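PDB 2JEP: xyloglucanase from Paenibacillus pabuli, which hydrolyses xyloglucan, a polysaccharide of plant cell walls, as a glycoside hydrolase of family 5 built on a TIM barrel. Local coordinates for residues A[68-73]-A[116-121]; A[219-224]-A[316-321]; A[232-237]-A[310-315]; A[263-268]-A[341-346]; A[364-369]-A[380-385]. All coordinates share one frame; numbering follows the deposited sequence.

Contact 1. Residues A[68-73]-A[116-121]; sequences PTVTPE and VDYAYN
Pro72 lies flat over one face of the Tyr118 ring, in a CH-pi contact. Its CD stands 3.9 Å from the ring centroid and 14° off the ring normal, while CB and CG spread along the CD1-CE1 side. Val70 comes instead from the rim: its CG1, anti to the backbone N (chi1 -179°), reaches the ring in plane and meets Tyr118 CD2 at 4.0 Å. The Val70 carbonyl O also faces the edge, 3.6 Å from Tyr118 CE2. Thus the ring is held on a face by the proline and along an edge by the valine. At the polar end, a water gives a proton to Val70 O and bonds Tyr118 OH, both at 2.8 Å, and Arg111 reaches the same two oxygens. A second water donates to Pro72 O and Tyr118 O, tying the two backbones together. A leucine in place of Tyr118 would probably leave the proline without its aromatic face and the first water and Arg111 without the hydroxyl. Pro72 starts helix 72-80 and Tyr118 lies on helix 106-120. The two are neighbouring outer helices of the barrel; Tyr118 also packs on Ile75, while Ala119 turns to strands 85-88 and 125-128.

Contact 2. Residues A[219-224]-A[316-321]; sequences ARWLLV and GYPVVI
Trp221 with Pro318 and Leu223 with Val320 make a buried, wholly apolar contact inside the eight-stranded barrel, between the fifth and seventh strands, 222-225 and 319-324, and the residues leading into them. Strand 259-265 runs between these two, so they meet through side chains alone, and Leu223 CA and Val320 CA are still 7.9 Å apart. Leu223 and Val320 point at each other while their neighbours turn outward: Leu222 packs on helix 193-211 and Val319 faces away from this contact. With CG anti to the backbone N (chi1 176°), Leu223 extends toward the seventh strand, and its CD1 sits 3.9 Å from Val320 CB, touching the CG2 branch as well. The two side chains cross at about a right angle.

Just before the strands, the six-membered part of the Trp221 indole meets the Pro318 ring. Trp221 CZ3 lies 3.6 Å from Pro318 CD and equally near CG, and CH2 touches the same two carbons, in an oblique approach. Ile38 of helix 35-42 touches both residues, consistent with this helix covering the N-terminal end of the barrel strands here. With no polar atom engaged between the two segments, the contact rests on van der Waals packing and burial of carbon, while the backbone bonds of strand 222-225 go to its neighbours 175-178 and 259-265.

Contact 3. Residues A[232-237]-A[310-315]; sequences DYTVGN and DKFVTQ
The ring of Phe312 reaches the last turn of helix 231-235, where its CE2 and CZ rim overlaps the methyl group of Thr234. This joins two helices packed on the outside of the TIM barrel: the short helix after the fifth strand and helix 298-313, which precedes the seventh. Thr234 CG2 stands 3.8 Å from Phe312 CE2, the two side chains crossing at about a right angle. Thr234 OG1, beside the backbone N (chi1 -53°), bonds the Asn230 carbonyl, which leaves CG2 anti to that nitrogen and facing the ring. The Thr234 carbonyl O meets the ring edge, near its plane, 3.7 Å from Phe312 CZ. In one of its two modelled conformers Val235 adds CG1, which approaches Phe312 CE2 obliquely at 3.7 Å and, at 4.0 Å, touches CB of Lys311, itself modelled in two conformers. Phe312 also packs on Leu242 and on Val319 of the seventh strand. An alanine in place of Phe312 would probably open a gap beside the Thr234 methyl and Val235 CG1. Toward solvent, a water donates to Val235 O at 2.7 Å and takes a weak bond from Lys311 NZ at 3.4 Å.

Contact 4. Residues A[263-268]-A[341-346]; sequences AHYYSP and AAYAKA
One hydrogen bond carries the polar part of this contact: Tyr343 OH donates to Ser267 O at 2.8 Å. The C=O...donor angle is 121°, and the hydroxyl sits above the carbonyl plane, 50° out of it, rather than on a lone pair. Ser267 precedes a cis peptide bond to Pro268, so the tyrosine grips the carbonyl in the chain that follows strand 259-265.

The remaining contacts are van der Waals. Tyr343, with CG anti to the backbone N (chi1 -176°), sends its ring straight off helix 336-353, so that the hydroxyl comes obliquely to the Tyr265 ring, 3.6 Å from Tyr265 CD2. The rings themselves barely meet, Tyr265 CE2 and Tyr343 CZ being 4.4 Å apart. Further edge-to-face partners are Trp282 and Phe271 for Tyr343 and Phe305 for Tyr265.

The Tyr266 side chain starts out away from the helix. Its hydroxyl bonds Glu323, and His264 bonds Glu182; the positions of these two, Glu323 near the C-terminal end of the seventh strand and Glu182 just after the fourth, are consistent with the two catalytic glutamates of family 5. The Tyr343 bond thus ties helix 336-353 to the chain just after residues that probably lie at the active site. The hydroxyl of the buried Tyr343 is satisfied by the Ser267 carbonyl, whereas Tyr265 O, also buried by this contact, finds no partner in the model.

Contact 5. Residues A[364-369]-A[380-385]; sequences GHNGQH and TVTQQN
Asn366 and Thr382 face each other from opposite directions and carry almost all of this surface contact. Thr382 OG1 donates to Asn366 OD1 at 2.8 Å, with a C=O...donor angle of 140° and the donor tilted 29° from the carbonyl plane. OG1 sits between the backbone N and the carbonyl carbon of its own residue (chi1 54°), which turns it to the amide, while CG2 lies close too, 3.5 Å from Asn366 OD1. The same oxygen also accepts a proton from a water at 2.7 Å. That water takes a bond from Gln383 NE2 at 2.9 Å, so two donors hold OD1 and the water couples the asparagine to a third side chain. On the other end of the amide, Asn366 ND2 bonds the carbonyl of Phe374, which settles the rotation of the group. Strand 380-381 pairs antiparallel with 374-375 in a small beta hairpin. Asn366 belongs to the loop after the eighth barrel strand, 357-362, and Thr382 to the exit of the hairpin, just before helix 384-393. Gln383, at the N-cap position of that helix, packs on Asn337 and Arg340 of helix 336-353, and its backbone and that of Thr382 bond Leu373.

How the contacts relate
Contact 2 touches both contact 3 and contact 4. Contacts 2 and 3, centres about 13 Å apart, join where Tyr317 N probably bonds Phe312 O at 3.2 Å, contact 3 being nested within the loop closed by contact 2. Contacts 2 and 4 share the barrel sheet, Val320 O probably accepting from Ala263 N at 3.1 Å. Contact 4 meets contact 5 by packing of Ala341 CB on Asn385 O. Contact 1 touches none of the others, its nearest atoms about 7 Å from contacts 2 and 5. Contact 4 adjoins the presumed catalytic glutamates through Tyr266 and His264; the Tyr266 side chain lies about 5 Å from a calcium ion and about 3 Å from an ethanediol, probably from the crystallisation liquor.

Contact 1. Residues A[68-73]-A[116-121]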
# COMPACT_ATOMS: atom_id res chain seq x y z
N PRO A 68 -13.57 -3.12 -14.45
CA PRO A 68 -14.26 -2.02 -15.10
C PRO A 68 -13.76 -0.66 -14.62
O PRO A 68 -13.09 -0.55 -13.60
CB PRO A 68 -15.72 -2.25 -14.71
CG PRO A 68 -15.71 -3.13 -13.58
CD PRO A 68 -14.40 -3.80 -13.45
N THR A 69 -14.13 0.38 -15.36
CA THR A 69 -13.82 1.73 -14.91
C THR A 69 -14.42 1.93 -13.52
O THR A 69 -15.54 1.54 -13.25
CB THR A 69 -14.41 2.75 -15.91
OG1 THR A 69 -13.78 2.53 -17.17
CG2 THR A 69 -14.19 4.21 -15.44
N VAL A 70 -13.65 2.53 -12.63
CA VAL A 70 -14.10 2.72 -11.26
C VAL A 70 -15.29 3.68 -11.24
O VAL A 70 -15.31 4.69 -11.98
CB VAL A 70 -12.95 3.28 -10.36
CG1 VAL A 70 -13.42 3.46 -8.92
CG2 VAL A 70 -11.74 2.34 -10.39
N THR A 71 -16.27 3.37 -10.41
CA THR A 71 -17.44 4.23 -10.20
C THR A 71 -17.64 4.49 -8.70
O THR A 71 -17.16 3.74 -7.86
CB THR A 71 -18.70 3.58 -10.77
OG1 THR A 71 -18.88 2.33 -10.09
CG2 THR A 71 -18.55 3.31 -12.26
N PRO A 72 -18.35 5.57 -8.35
CA PRO A 72 -18.53 5.86 -6.94
C PRO A 72 -19.25 4.76 -6.18
O PRO A 72 -19.04 4.59 -4.97
CB PRO A 72 -19.34 7.17 -6.93
CG PRO A 72 -19.57 7.53 -8.29
CD PRO A 72 -18.91 6.60 -9.22
N GLU A 73 -20.10 4.01 -6.88
CA GLU A 73 -20.87 2.95 -6.24
C GLU A 73 -19.97 1.88 -5.63
O GLU A 73 -20.30 1.30 -4.61
CB GLU A 73 -21.85 2.31 -7.22
CG GLU A 73 -23.04 3.22 -7.60
CD GLU A 73 -22.76 4.26 -8.66
OE1 GLU A 73 -21.65 4.36 -9.19
OE2 GLU A 73 -23.72 5.00 -8.96
N VAL A 116 -10.11 9.72 -6.33
CA VAL A 116 -9.86 10.15 -4.95
C VAL A 116 -11.15 10.70 -4.36
O VAL A 116 -11.52 10.37 -3.23
CB VAL A 116 -8.74 11.18 -4.89
CG1 VAL A 116 -8.76 11.94 -3.53
CG2 VAL A 116 -7.40 10.51 -5.13
N ASP A 117 -11.83 11.58 -5.10
CA ASP A 117 -13.04 12.18 -4.58
C ASP A 117 -14.15 11.17 -4.27
O ASP A 117 -14.93 11.36 -3.34
CB ASP A 117 -13.58 13.23 -5.55
CG ASP A 117 -12.77 14.50 -5.58
OD1 ASP A 117 -11.96 14.72 -4.65
OD2 ASP A 117 -13.04 15.31 -6.52
N TYR A 118 -14.23 10.07 -5.02
CA TYR A 118 -15.23 9.05 -4.70
C TYR A 118 -15.10 8.58 -3.27
O TYR A 118 -16.09 8.31 -2.63
CB TYR A 118 -15.11 7.81 -5.60
CG TYR A 118 -15.31 8.00 -7.09
CD1 TYR A 118 -15.90 9.12 -7.61
CD2 TYR A 118 -14.88 7.03 -7.98
CE1 TYR A 118 -16.04 9.28 -9.00
CE2 TYR A 118 -15.04 7.17 -9.33
CZ TYR A 118 -15.61 8.30 -9.85
OH TYR A 118 -15.73 8.42 -11.21
N ALA A 119 -13.87 8.46 -2.79
CA ALA A 119 -13.59 8.03 -1.40
C ALA A 119 -13.57 9.21 -0.44
O ALA A 119 -14.19 9.16 0.64
CB ALA A 119 -12.25 7.28 -1.33
N TYR A 120 -12.89 10.29 -0.82
CA TYR A 120 -12.76 11.44 0.07
C TYR A 120 -14.12 12.07 0.39
O TYR A 120 -14.37 12.47 1.53
CB TYR A 120 -11.81 12.45 -0.57
CG TYR A 120 -11.51 13.70 0.22
CD1 TYR A 120 -10.48 13.72 1.13
CD2 TYR A 120 -12.24 14.86 0.02
CE1 TYR A 120 -10.18 14.89 1.82
CE2 TYR A 120 -11.96 16.01 0.72
CZ TYR A 120 -10.92 16.03 1.60
OH TYR A 120 -10.58 17.18 2.31
N ASN A 121 -14.99 12.16 -0.61
CA ASN A 121 -16.30 12.76 -0.40
C ASN A 121 -17.23 11.90 0.43
O ASN A 121 -18.28 12.40 0.91
CB ASN A 121 -16.97 13.11 -1.72
CG ASN A 121 -16.32 14.27 -2.41
OD1 ASN A 121 -15.58 15.04 -1.79
ND2 ASN A 121 -16.60 14.43 -3.71
O HOH W 1 -17.06 6.66 -12.86
O HOH W 2 -18.38 7.17 -3.82

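Contact 2. Residues A[219-224]-A[316-321]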
# COMPACT_ATOMS: atom_id res chain seq x y z
N ALA A 219 1.34 19.99 6.07
CA ALA A 219 0.87 19.41 7.33
C ALA A 219 0.38 17.98 7.26
O ALA A 219 0.26 17.33 8.28
CB ALA A 219 -0.26 20.29 7.91
N ARG A 220 0.08 17.48 6.06
CA ARG A 220 -0.59 16.19 5.96
C ARG A 220 0.34 15.02 6.31
O ARG A 220 1.56 15.15 6.34
CB ARG A 220 -1.22 16.00 4.60
CG ARG A 220 -0.29 15.57 3.51
CD ARG A 220 -1.02 15.22 2.20
NE ARG A 220 -1.62 16.41 1.59
CZ ARG A 220 -2.88 16.81 1.73
NH1 ARG A 220 -3.78 16.10 2.39
NH2 ARG A 220 -3.24 17.96 1.21
N TRP A 221 -0.27 13.86 6.55
CA TRP A 221 0.50 12.65 6.76
C TRP A 221 1.08 12.14 5.45
O TRP A 221 0.41 12.10 4.41
CB TRP A 221 -0.39 11.58 7.38
CG TRP A 221 -0.79 11.89 8.77
CD1 TRP A 221 -1.91 12.56 9.19
CD2 TRP A 221 -0.06 11.55 9.95
NE1 TRP A 221 -1.91 12.65 10.56
CE2 TRP A 221 -0.79 12.05 11.05
CE3 TRP A 221 1.15 10.92 10.18
CZ2 TRP A 221 -0.35 11.89 12.37
CZ3 TRP A 221 1.58 10.77 11.49
CH2 TRP A 221 0.83 11.25 12.56
N LEU A 222 2.34 11.70 5.52
CA LEU A 222 3.07 11.15 4.39
C LEU A 222 3.58 9.77 4.76
O LEU A 222 4.19 9.59 5.81
CB LEU A 222 4.25 12.05 4.06
CG LEU A 222 3.93 13.52 3.77
CD1 LEU A 222 5.22 14.30 3.48
CD2 LEU A 222 2.95 13.67 2.65
N LEU A 223 3.33 8.79 3.89
CA LEU A 223 3.64 7.39 4.12
C LEU A 223 4.84 7.00 3.27
O LEU A 223 4.84 7.26 2.06
CB LEU A 223 2.42 6.55 3.75
CG LEU A 223 2.50 5.02 3.80
CD1 LEU A 223 2.76 4.58 5.24
CD2 LEU A 223 1.25 4.37 3.27
N VAL A 224 5.86 6.40 3.90
CA VAL A 224 7.08 6.01 3.22
C VAL A 224 7.42 4.55 3.56
O VAL A 224 7.28 4.13 4.71
CB VAL A 224 8.29 6.93 3.56
CG1 VAL A 224 7.95 8.36 3.15
CG2 VAL A 224 8.69 6.87 5.04
N GLY A 316 6.70 7.14 17.59
CA GLY A 316 5.72 8.12 17.15
C GLY A 316 5.36 8.06 15.67
O GLY A 316 4.63 8.92 15.17
N TYR A 317 5.83 7.03 14.96
CA TYR A 317 5.47 6.85 13.55
C TYR A 317 4.35 5.82 13.43
O TYR A 317 4.56 4.65 13.78
CB TYR A 317 6.67 6.35 12.74
CG TYR A 317 7.84 7.30 12.72
CD1 TYR A 317 7.91 8.30 11.78
CD2 TYR A 317 8.88 7.18 13.64
CE1 TYR A 317 8.96 9.19 11.74
CE2 TYR A 317 9.95 8.07 13.60
CZ TYR A 317 10.00 9.06 12.64
OH TYR A 317 11.06 9.93 12.58
N PRO A 318 3.18 6.23 12.93
CA PRO A 318 2.20 5.19 12.59
C PRO A 318 2.78 4.23 11.55
O PRO A 318 3.60 4.62 10.73
CB PRO A 318 1.05 5.99 11.97
CG PRO A 318 1.20 7.38 12.53
CD PRO A 318 2.69 7.57 12.61
N VAL A 319 2.33 2.99 11.61
CA VAL A 319 2.67 1.98 10.61
C VAL A 319 1.40 1.59 9.88
O VAL A 319 0.35 1.38 10.50
CB VAL A 319 3.33 0.75 11.26
CG1 VAL A 319 3.48 -0.42 10.29
CG2 VAL A 319 4.70 1.15 11.82
N VAL A 320 1.52 1.54 8.55
CA VAL A 320 0.45 1.05 7.69
C VAL A 320 0.93 -0.22 7.00
O VAL A 320 1.91 -0.18 6.24
CB VAL A 320 0.06 2.12 6.64
CG1 VAL A 320 -1.04 1.59 5.71
CG2 VAL A 320 -0.39 3.43 7.33
N ILE A 321 0.24 -1.33 7.28
CA ILE A 321 0.48 -2.56 6.56
C ILE A 321 -0.38 -2.42 5.31
O ILE A 321 -1.57 -2.79 5.26
CB ILE A 321 0.12 -3.80 7.39
CG1 ILE A 321 0.89 -3.80 8.72
CG2 ILE A 321 0.37 -5.07 6.56
CD1 ILE A 321 2.42 -3.81 8.64

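Contact 3. Residues A[232-237]-A[310-315]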
# COMPACT_ATOMS: atom_id res chain seq x y z
N ASP A 232 11.51 -7.14 7.68
CA ASP A 232 12.86 -7.42 8.20
C ASP A 232 13.88 -6.43 7.65
O ASP A 232 14.77 -5.97 8.37
CB ASP A 232 13.31 -8.80 7.80
CG ASP A 232 12.66 -9.91 8.62
OD1 ASP A 232 11.99 -9.63 9.63
OD2 ASP A 232 12.88 -11.07 8.23
N TYR A 233 13.77 -6.10 6.37
CA TYR A 233 14.75 -5.19 5.77
C TYR A 233 14.51 -3.71 6.10
O TYR A 233 15.36 -2.88 5.80
CB TYR A 233 14.82 -5.38 4.24
CG TYR A 233 15.36 -6.73 3.80
CD1 TYR A 233 16.41 -7.34 4.48
CD2 TYR A 233 14.81 -7.40 2.72
CE1 TYR A 233 16.91 -8.55 4.07
CE2 TYR A 233 15.32 -8.62 2.31
CZ TYR A 233 16.36 -9.19 3.00
OH TYR A 233 16.87 -10.42 2.59
N THR A 234 13.36 -3.41 6.70
CA THR A 234 13.02 -2.08 7.17
C THR A 234 13.38 -1.89 8.65
O THR A 234 13.86 -0.82 9.04
CB THR A 234 11.53 -1.78 6.90
OG1 THR A 234 11.26 -2.01 5.52
CG2 THR A 234 11.18 -0.36 7.25
N VAL A 235 13.13 -2.91 9.47
CA VAL A 235 13.44 -2.77 10.89
C VAL A 235 14.87 -3.15 11.24
O VAL A 235 15.40 -2.65 12.23
CB VAL A 235 12.46 -3.56 11.81
CG1 VAL A 235 11.02 -3.11 11.55
CG2 VAL A 235 12.65 -5.09 11.66
N GLY A 236 15.49 -4.02 10.47
CA GLY A 236 16.84 -4.45 10.78
C GLY A 236 17.90 -3.47 10.34
O GLY A 236 17.61 -2.40 9.81
N ASN A 237 19.16 -3.84 10.57
CA ASN A 237 20.27 -2.92 10.30
C ASN A 237 20.78 -3.08 8.88
O ASN A 237 21.90 -3.55 8.64
CB ASN A 237 21.39 -3.15 11.32
CG ASN A 237 22.48 -2.11 11.22
OD1 ASN A 237 22.25 -1.01 10.70
ND2 ASN A 237 23.66 -2.44 11.70
N ASP A 310 7.90 -2.09 17.77
CA ASP A 310 9.05 -1.74 18.60
C ASP A 310 9.94 -0.69 17.91
O ASP A 310 10.48 0.21 18.57
CB ASP A 310 9.87 -2.98 18.89
CG ASP A 310 9.22 -3.91 19.90
OD1 ASP A 310 8.30 -3.51 20.63
OD2 ASP A 310 9.66 -5.07 19.96
N LYS A 311 10.13 -0.80 16.60
CA LYS A 311 11.05 0.07 15.90
C LYS A 311 10.43 1.43 15.59
O LYS A 311 11.11 2.45 15.68
CB LYS A 311 11.56 -0.59 14.61
CG LYS A 311 12.60 0.20 13.83
CD LYS A 311 13.85 0.54 14.64
CE LYS A 311 14.61 -0.69 15.11
NZ LYS A 311 15.89 -0.31 15.76
N PHE A 312 9.16 1.44 15.18
CA PHE A 312 8.54 2.63 14.63
C PHE A 312 7.41 3.19 15.46
O PHE A 312 7.40 4.38 15.77
CB PHE A 312 8.10 2.39 13.19
CG PHE A 312 9.23 2.03 12.29
CD1 PHE A 312 10.25 2.94 12.05
CD2 PHE A 312 9.28 0.79 11.66
CE1 PHE A 312 11.29 2.62 11.26
CE2 PHE A 312 10.35 0.47 10.84
CZ PHE A 312 11.34 1.39 10.64
N VAL A 313 6.42 2.36 15.80
CA VAL A 313 5.23 2.89 16.49
C VAL A 313 5.61 3.56 17.80
O VAL A 313 5.08 4.64 18.14
CB VAL A 313 4.15 1.80 16.73
CG1 VAL A 313 2.94 2.42 17.48
CG2 VAL A 313 3.67 1.18 15.39
N THR A 314 6.53 2.92 18.53
CA THR A 314 6.98 3.45 19.82
C THR A 314 7.70 4.79 19.69
O THR A 314 7.89 5.47 20.71
CB THR A 314 7.97 2.50 20.53
OG1 THR A 314 9.14 2.27 19.75
CG2 THR A 314 7.30 1.19 20.91
N GLN A 315 8.18 5.10 18.50
CA GLN A 315 8.90 6.36 18.26
C GLN A 315 7.99 7.44 17.70
O GLN A 315 8.46 8.54 17.35
CB GLN A 315 10.08 6.12 17.31
CG GLN A 315 11.07 5.03 17.77
CD GLN A 315 11.49 5.15 19.23
OE1 GLN A 315 11.20 4.28 20.06
NE2 GLN A 315 12.19 6.23 19.54
O HOH W 3 17.69 -1.48 13.17

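Contact 4. Residues A[263-268]-A[341-346]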
# COMPACT_ATOMS: atom_id res chain seq x y z
N ALA A 263 4.71 -1.14 5.28
CA ALA A 263 5.22 -2.48 4.96
C ALA A 263 4.05 -3.27 4.38
O ALA A 263 2.87 -2.89 4.58
CB ALA A 263 5.81 -3.21 6.22
N HIS A 264 4.38 -4.31 3.61
CA HIS A 264 3.39 -5.22 3.04
C HIS A 264 3.60 -6.62 3.61
O HIS A 264 4.71 -6.95 3.99
CB HIS A 264 3.49 -5.25 1.51
CG HIS A 264 3.13 -3.95 0.86
ND1 HIS A 264 3.33 -3.70 -0.49
CD2 HIS A 264 2.66 -2.79 1.39
CE1 HIS A 264 2.93 -2.46 -0.76
NE2 HIS A 264 2.51 -1.89 0.36
N TYR A 265 2.54 -7.42 3.65
CA TYR A 265 2.63 -8.71 4.32
C TYR A 265 1.84 -9.78 3.58
O TYR A 265 0.62 -9.71 3.51
CB TYR A 265 2.12 -8.60 5.75
CG TYR A 265 2.49 -9.78 6.62
CD1 TYR A 265 3.76 -9.89 7.14
CD2 TYR A 265 1.60 -10.83 6.86
CE1 TYR A 265 4.11 -10.98 7.93
CE2 TYR A 265 1.95 -11.91 7.64
CZ TYR A 265 3.20 -11.97 8.17
OH TYR A 265 3.59 -13.04 8.96
N TYR A 266 2.56 -10.77 3.06
CA TYR A 266 1.98 -11.90 2.36
C TYR A 266 2.69 -13.19 2.78
O TYR A 266 2.81 -14.12 1.97
CB TYR A 266 2.10 -11.71 0.86
CG TYR A 266 1.36 -10.53 0.23
CD1 TYR A 266 0.03 -10.64 -0.11
CD2 TYR A 266 2.00 -9.35 -0.06
CE1 TYR A 266 -0.62 -9.62 -0.77
CE2 TYR A 266 1.36 -8.32 -0.70
CZ TYR A 266 0.04 -8.45 -1.03
OH TYR A 266 -0.63 -7.47 -1.74
N SER A 267 3.14 -13.26 4.03
CA SER A 267 3.87 -14.43 4.49
C SER A 267 2.96 -15.40 5.21
O SER A 267 2.08 -14.98 5.94
CB SER A 267 4.99 -14.03 5.43
OG SER A 267 5.97 -13.23 4.78
N PRO A 268 3.18 -16.71 5.04
CA PRO A 268 4.12 -17.34 4.15
C PRO A 268 3.60 -17.37 2.73
O PRO A 268 2.43 -17.69 2.50
CB PRO A 268 4.25 -18.77 4.72
CG PRO A 268 2.89 -19.02 5.31
CD PRO A 268 2.37 -17.70 5.78
N ALA A 341 -10.07 -16.61 5.50
CA ALA A 341 -10.70 -15.87 6.57
C ALA A 341 -9.82 -15.87 7.81
O ALA A 341 -9.61 -14.81 8.41
CB ALA A 341 -12.09 -16.44 6.87
N ALA A 342 -9.34 -17.04 8.24
CA ALA A 342 -8.51 -17.11 9.46
C ALA A 342 -7.28 -16.23 9.34
O ALA A 342 -6.90 -15.55 10.30
CB ALA A 342 -8.14 -18.56 9.77
N TYR A 343 -6.64 -16.27 8.18
CA TYR A 343 -5.43 -15.46 7.93
C TYR A 343 -5.78 -13.98 7.97
O TYR A 343 -5.10 -13.19 8.61
CB TYR A 343 -4.87 -15.81 6.56
CG TYR A 343 -3.58 -15.16 6.15
CD1 TYR A 343 -2.41 -15.48 6.76
CD2 TYR A 343 -3.54 -14.25 5.14
CE1 TYR A 343 -1.22 -14.95 6.37
CE2 TYR A 343 -2.35 -13.67 4.74
CZ TYR A 343 -1.18 -14.03 5.35
OH TYR A 343 -0.01 -13.44 4.92
N ALA A 344 -6.86 -13.58 7.30
CA ALA A 344 -7.22 -12.18 7.28
C ALA A 344 -7.54 -11.68 8.67
O ALA A 344 -7.16 -10.57 9.06
CB ALA A 344 -8.41 -11.91 6.33
N LYS A 345 -8.28 -12.47 9.46
CA LYS A 345 -8.59 -12.08 10.83
C LYS A 345 -7.33 -11.96 11.66
O LYS A 345 -7.19 -11.01 12.44
CB LYS A 345 -9.55 -13.10 11.47
CG LYS A 345 -9.94 -12.73 12.88
CD LYS A 345 -11.09 -13.59 13.37
CE LYS A 345 -11.46 -13.23 14.80
NZ LYS A 345 -12.70 -13.94 15.19
N ALA A 346 -6.43 -12.93 11.52
CA ALA A 346 -5.22 -12.93 12.32
C ALA A 346 -4.35 -11.71 12.00
O ALA A 346 -3.83 -11.04 12.91
CB ALA A 346 -4.46 -14.22 12.13

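Contact 5. Residues A[364-369]-A[380-385]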
# COMPACT_ATOMS: atom_id res chain seq x y z
N GLY A 364 -9.82 -7.21 -7.48
CA GLY A 364 -10.99 -7.31 -8.32
C GLY A 364 -11.19 -8.64 -8.99
O GLY A 364 -12.23 -8.86 -9.62
N HIS A 365 -10.22 -9.54 -8.87
CA HIS A 365 -10.34 -10.82 -9.54
C HIS A 365 -11.06 -11.83 -8.62
O HIS A 365 -10.58 -12.17 -7.54
CB HIS A 365 -8.97 -11.34 -9.95
CG HIS A 365 -9.02 -12.66 -10.64
ND1 HIS A 365 -8.03 -13.60 -10.50
CD2 HIS A 365 -9.93 -13.19 -11.49
CE1 HIS A 365 -8.34 -14.67 -11.22
NE2 HIS A 365 -9.49 -14.45 -11.82
N ASN A 366 -12.22 -12.30 -9.08
CA ASN A 366 -12.99 -13.35 -8.45
C ASN A 366 -12.79 -14.59 -9.29
O ASN A 366 -13.27 -14.66 -10.43
CB ASN A 366 -14.48 -12.97 -8.42
CG ASN A 366 -14.75 -11.80 -7.49
OD1 ASN A 366 -14.74 -11.97 -6.29
ND2 ASN A 366 -14.89 -10.59 -8.05
N GLY A 367 -12.06 -15.55 -8.75
CA GLY A 367 -11.77 -16.77 -9.45
C GLY A 367 -10.43 -17.31 -9.00
O GLY A 367 -9.92 -16.95 -7.95
N GLN A 368 -9.87 -18.20 -9.80
CA GLN A 368 -8.68 -18.92 -9.39
C GLN A 368 -7.52 -17.95 -9.17
O GLN A 368 -7.17 -17.19 -10.07
CB GLN A 368 -8.30 -19.99 -10.42
CG GLN A 368 -7.13 -20.82 -9.95
CD GLN A 368 -6.74 -21.89 -10.96
OE1 GLN A 368 -6.31 -21.59 -12.09
NE2 GLN A 368 -6.90 -23.14 -10.55
N HIS A 369 -6.96 -17.97 -7.96
CA HIS A 369 -5.85 -17.13 -7.55
C HIS A 369 -6.26 -15.68 -7.31
O HIS A 369 -5.40 -14.80 -7.20
CB HIS A 369 -4.65 -17.20 -8.50
CG HIS A 369 -4.23 -18.58 -8.89
ND1 HIS A 369 -3.88 -18.90 -10.18
CD2 HIS A 369 -4.09 -19.72 -8.17
CE1 HIS A 369 -3.56 -20.18 -10.24
NE2 HIS A 369 -3.68 -20.70 -9.03
N THR A 380 -21.51 -6.37 -5.81
CA THR A 380 -21.97 -7.33 -4.86
C THR A 380 -20.78 -7.83 -4.05
O THR A 380 -19.63 -7.80 -4.51
CB THR A 380 -22.68 -8.49 -5.54
OG1 THR A 380 -21.79 -9.09 -6.48
CG2 THR A 380 -23.98 -8.01 -6.22
N VAL A 381 -21.07 -8.26 -2.85
CA VAL A 381 -20.08 -8.93 -2.04
C VAL A 381 -19.87 -10.35 -2.54
O VAL A 381 -20.85 -11.05 -2.75
CB VAL A 381 -20.55 -8.99 -0.56
CG1 VAL A 381 -19.60 -9.82 0.29
CG2 VAL A 381 -20.71 -7.56 0.02
N THR A 382 -18.63 -10.77 -2.69
CA THR A 382 -18.34 -12.14 -3.06
C THR A 382 -17.66 -12.97 -1.95
O THR A 382 -17.62 -14.20 -2.03
CB THR A 382 -17.44 -12.20 -4.30
OG1 THR A 382 -16.29 -11.41 -4.04
CG2 THR A 382 -18.18 -11.70 -5.55
N GLN A 383 -17.15 -12.30 -0.91
CA GLN A 383 -16.46 -12.98 0.19
C GLN A 383 -16.90 -12.41 1.54
O GLN A 383 -16.13 -11.80 2.26
CB GLN A 383 -14.95 -12.85 0.01
CG GLN A 383 -14.42 -13.44 -1.28
CD GLN A 383 -14.50 -14.96 -1.36
OE1 GLN A 383 -14.68 -15.65 -0.34
NE2 GLN A 383 -14.36 -15.49 -2.57
N GLN A 384 -18.16 -12.61 1.87
CA GLN A 384 -18.71 -12.08 3.12
C GLN A 384 -17.93 -12.59 4.33
O GLN A 384 -17.72 -11.85 5.29
CB GLN A 384 -20.18 -12.49 3.28
CG GLN A 384 -20.86 -11.85 4.45
CD GLN A 384 -21.00 -10.39 4.26
OE1 GLN A 384 -21.63 -9.97 3.28
NE2 GLN A 384 -20.40 -9.55 5.15
N ASN A 385 -17.56 -13.86 4.31
CA ASN A 385 -16.92 -14.41 5.48
C ASN A 385 -15.52 -13.83 5.70
O ASN A 385 -15.11 -13.63 6.84
CB ASN A 385 -16.88 -15.95 5.44
CG ASN A 385 -18.20 -16.60 5.87
OD1 ASN A 385 -19.09 -15.96 6.43
ND2 ASN A 385 -18.30 -17.91 5.65
O HOH W 4 -14.46 -14.46 -5.25